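Local coordinates for spore coat polysaccharide biosynthesis protein SpsE (Bacillus subtilis, PDB 1VLI) that probably acts as an N-acylneuraminate-9-phosphate synthase-like enzyme of the NeuB family in making spore coat polysaccharide, at residues A141-N146 / F313-I318. Numbering follows the deposited sequence.
Sequences ASYEIN and FAYRGI
Two nitrogens of R316 converge on one carboxylate oxygen of E144. R316 NE lies 2.6 Å from E144 OE2, on the lone pair anti to the other oxygen. R316 NH2, at 2.8 Å from E144 OE2, meets it from above the carboxylate plane. The guanidinium thus presents its side edge to a carboxylate turned 85° against it, and the glutamate chain reaches it by bending at chi2 (67°). R339 forms a further salt bridge to OE2, so a buried glutamate suits a place lined by two arginines; the positive charge around it would probably favour its ionised form. An alanine in place of R316 would probably cost E144 OE2 two of its donors and leave V337 O without the NH1 bond it now accepts.

The carboxamide of N146 offers an acceptor and a donor at once, and so suits both the N-H and the C=O of R316: N146 OD1 accepts from R316 N at 3.1 Å, in the carbonyl plane, and N146 ND2 donates to R316 O at 2.9 Å. Chi1 (72°) carries the amide towards R316, and its own rotation about chi2 sets which atom faces which.

Flat rings give I145 and A314 a face to lie on: I145 CG2 makes a CH-pi contact 3.7 Å from the Y315 ring centroid, and A314 CB covers one face of Y143. The two rings meet at their edges. Y315 OH is hydrogen-bonded to A166 O.

The barrel and the SAF region, at the segment leading into strand 317-320, therefore meet through a buried charge cluster and directional bonds as well as apolar contact.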
ATOM      1  N   ALA A 141      -1.995   0.067  -1.233  1.00 49.07           N
ATOM      2  CA  ALA A 141      -1.711   1.421  -0.782  1.00 49.45           C
ATOM      3  C   ALA A 141      -2.817   1.903   0.175  1.00 53.74           C
ATOM      4  O   ALA A 141      -3.942   1.345   0.193  1.00 51.61           O
ATOM      5  CB  ALA A 141      -1.645   2.389  -2.018  1.00 42.98           C
ATOM      6  N   SER A 142      -2.513   2.989   0.889  1.00 54.11           N
ATOM      7  CA  SER A 142      -3.430   3.566   1.869  1.00 57.17           C
ATOM      8  C   SER A 142      -4.786   3.936   1.281  1.00 62.66           C
ATOM      9  O   SER A 142      -5.816   3.672   1.907  1.00 64.56           O
ATOM     10  CB  SER A 142      -2.809   4.800   2.538  1.00 54.95           C
ATOM     11  OG  SER A 142      -1.642   4.451   3.269  1.00 56.46           O
ATOM     12  N   TYR A 143      -4.796   4.531   0.084  1.00 66.15           N
ATOM     13  CA  TYR A 143      -6.051   5.071  -0.483  1.00 66.92           C
ATOM     14  C   TYR A 143      -7.002   3.992  -0.993  1.00 64.86           C
ATOM     15  O   TYR A 143      -8.187   4.255  -1.185  1.00 65.16           O
ATOM     16  CB  TYR A 143      -5.788   6.140  -1.552  1.00 70.03           C
ATOM     17  CG  TYR A 143      -4.991   7.307  -1.027  1.00 80.16           C
ATOM     18  CD1 TYR A 143      -5.240   7.827   0.256  1.00 91.75           C
ATOM     19  CD2 TYR A 143      -3.977   7.892  -1.793  1.00 92.01           C
ATOM     20  CE1 TYR A 143      -4.506   8.902   0.771  1.00 89.26           C
ATOM     21  CE2 TYR A 143      -3.230   8.980  -1.290  1.00 94.61           C
ATOM     22  CZ  TYR A 143      -3.510   9.479  -0.007  1.00 89.91           C
ATOM     23  OH  TYR A 143      -2.801  10.540   0.506  1.00 87.52           O
ATOM     24  N   GLU A 144      -6.483   2.780  -1.164  1.00 60.10           N
ATOM     25  CA  GLU A 144      -7.304   1.606  -1.424  1.00 56.40           C
ATOM     26  C   GLU A 144      -7.686   0.830  -0.167  1.00 54.66           C
ATOM     27  O   GLU A 144      -8.150  -0.311  -0.264  1.00 53.77           O
ATOM     28  CB  GLU A 144      -6.587   0.657  -2.393  1.00 57.98           C
ATOM     29  CG  GLU A 144      -6.653   1.081  -3.855  1.00 56.01           C
ATOM     30  CD  GLU A 144      -5.890   2.356  -4.143  1.00 57.30           C
ATOM     31  OE1 GLU A 144      -4.705   2.414  -3.773  1.00 58.86           O
ATOM     32  OE2 GLU A 144      -6.463   3.289  -4.756  1.00 53.85           O
ATOM     33  N   ILE A 145      -7.495   1.408   1.018  1.00 53.44           N
ATOM     34  CA  ILE A 145      -7.892   0.696   2.234  1.00 52.37           C
ATOM     35  C   ILE A 145      -9.383   0.335   2.252  1.00 53.60           C
ATOM     36  O   ILE A 145      -9.794  -0.602   2.937  1.00 58.63           O
ATOM     37  CB  ILE A 145      -7.509   1.467   3.506  1.00 52.89           C
ATOM     38  CG1 ILE A 145      -7.568   0.539   4.701  1.00 45.14           C
ATOM     39  CG2 ILE A 145      -8.405   2.756   3.733  1.00 52.90           C
ATOM     40  CD1 ILE A 145      -6.872   1.138   5.935  1.00 54.72           C
ATOM     41  N   ASN A 146     -10.188   1.053   1.476  1.00 53.02           N
ATOM     42  CA  ASN A 146     -11.638   0.848   1.479  1.00 53.40           C
ATOM     43  C   ASN A 146     -12.120   0.305   0.149  1.00 53.00           C
ATOM     44  O   ASN A 146     -13.316   0.306  -0.117  1.00 56.11           O
ATOM     45  CB  ASN A 146     -12.382   2.156   1.853  1.00 50.96           C
ATOM     46  CG  ASN A 146     -12.332   3.195   0.740  1.00 59.97           C
ATOM     47  OD1 ASN A 146     -11.444   3.145  -0.126  1.00 51.13           O
ATOM     48  ND2 ASN A 146     -13.284   4.151   0.750  1.00 52.77           N
ATOM     49  N   PHE A 313     -11.672  12.819   1.199  1.00 97.94           N
ATOM     50  CA  PHE A 313     -11.385  13.316  -0.157  1.00 94.55           C
ATOM     51  C   PHE A 313     -10.390  12.481  -0.994  1.00 89.89           C
ATOM     52  O   PHE A 313     -10.217  12.772  -2.183  1.00 89.50           O
ATOM     53  CB  PHE A 313     -10.972  14.815  -0.139  1.00 96.49           C
ATOM     54  CG  PHE A 313      -9.488  15.073   0.161  1.00103.26           C
ATOM     55  CD1 PHE A 313      -8.524  15.036  -0.863  1.00108.89           C
ATOM     56  CD2 PHE A 313      -9.063  15.395   1.459  1.00108.45           C
ATOM     57  CE1 PHE A 313      -7.150  15.277  -0.592  1.00109.88           C
ATOM     58  CE2 PHE A 313      -7.693  15.645   1.739  1.00108.33           C
ATOM     59  CZ  PHE A 313      -6.739  15.585   0.709  1.00105.47           C
ATOM     60  N   ALA A 314      -9.742  11.467  -0.397  1.00 83.44           N
ATOM     61  CA  ALA A 314      -8.710  10.694  -1.119  1.00 77.69           C
ATOM     62  C   ALA A 314      -8.875   9.163  -1.216  1.00 73.67           C
ATOM     63  O   ALA A 314      -8.341   8.559  -2.169  1.00 72.30           O
ATOM     64  CB  ALA A 314      -7.298  11.056  -0.625  1.00 78.83           C
ATOM     65  N   TYR A 315      -9.592   8.542  -0.266  1.00 67.01           N
ATOM     66  CA  TYR A 315      -9.986   7.132  -0.398  1.00 61.68           C
ATOM     67  C   TYR A 315     -10.919   6.939  -1.581  1.00 60.20           C
ATOM     68  O   TYR A 315     -11.409   7.915  -2.146  1.00 58.06           O
ATOM     69  CB  TYR A 315     -10.694   6.638   0.840  1.00 61.07           C
ATOM     70  CG  TYR A 315      -9.805   6.516   2.024  1.00 65.05           C
ATOM     71  CD1 TYR A 315      -8.427   6.758   1.913  1.00 63.71           C
ATOM     72  CD2 TYR A 315     -10.318   6.135   3.266  1.00 63.18           C
ATOM     73  CE1 TYR A 315      -7.579   6.653   3.028  1.00 67.39           C
ATOM     74  CE2 TYR A 315      -9.458   6.021   4.401  1.00 63.28           C
ATOM     75  CZ  TYR A 315      -8.108   6.290   4.259  1.00 59.23           C
ATOM     76  OH  TYR A 315      -7.262   6.173   5.321  1.00 70.76           O
ATOM     77  N   ARG A 316     -11.188   5.687  -1.946  1.00 57.12           N
ATOM     78  CA  ARG A 316     -12.049   5.420  -3.100  1.00 55.88           C
ATOM     79  C   ARG A 316     -13.535   5.627  -2.790  1.00 56.89           C
ATOM     80  O   ARG A 316     -13.948   5.638  -1.617  1.00 60.17           O
ATOM     81  CB  ARG A 316     -11.809   4.012  -3.648  1.00 55.38           C
ATOM     82  CG  ARG A 316     -10.349   3.720  -4.033  1.00 54.46           C
ATOM     83  CD  ARG A 316     -10.214   2.919  -5.326  1.00 49.93           C
ATOM     84  NE  ARG A 316      -8.842   2.924  -5.810  1.00 57.23           N
ATOM     85  CZ  ARG A 316      -8.455   2.504  -7.022  1.00 56.80           C
ATOM     86  NH1 ARG A 316      -9.319   2.051  -7.920  1.00 40.79           N
ATOM     87  NH2 ARG A 316      -7.193   2.582  -7.358  1.00 47.90           N
ATOM     88  N   GLY A 317     -14.326   5.811  -3.844  1.00 54.71           N
ATOM     89  CA  GLY A 317     -15.766   5.795  -3.759  1.00 53.79           C
ATOM     90  C   GLY A 317     -16.349   5.278  -5.055  1.00 56.79           C
ATOM     91  O   GLY A 317     -15.612   4.898  -5.984  1.00 57.58           O
ATOM     92  N   ILE A 318     -17.680   5.282  -5.140  1.00 56.30           N
ATOM     93  CA  ILE A 318     -18.337   4.756  -6.308  1.00 55.47           C
ATOM     94  C   ILE A 318     -18.685   5.876  -7.281  1.00 56.34           C
ATOM     95  O   ILE A 318     -19.382   6.836  -6.912  1.00 55.06           O
ATOM     96  CB  ILE A 318     -19.586   3.973  -5.893  1.00 55.72           C
ATOM     97  CG1 ILE A 318     -19.200   2.821  -4.973  1.00 48.95           C
ATOM     98  CG2 ILE A 318     -20.272   3.455  -7.121  1.00 44.15           C
ATOM     99  CD1 ILE A 318     -20.364   2.048  -4.469  1.00 50.67           C
TER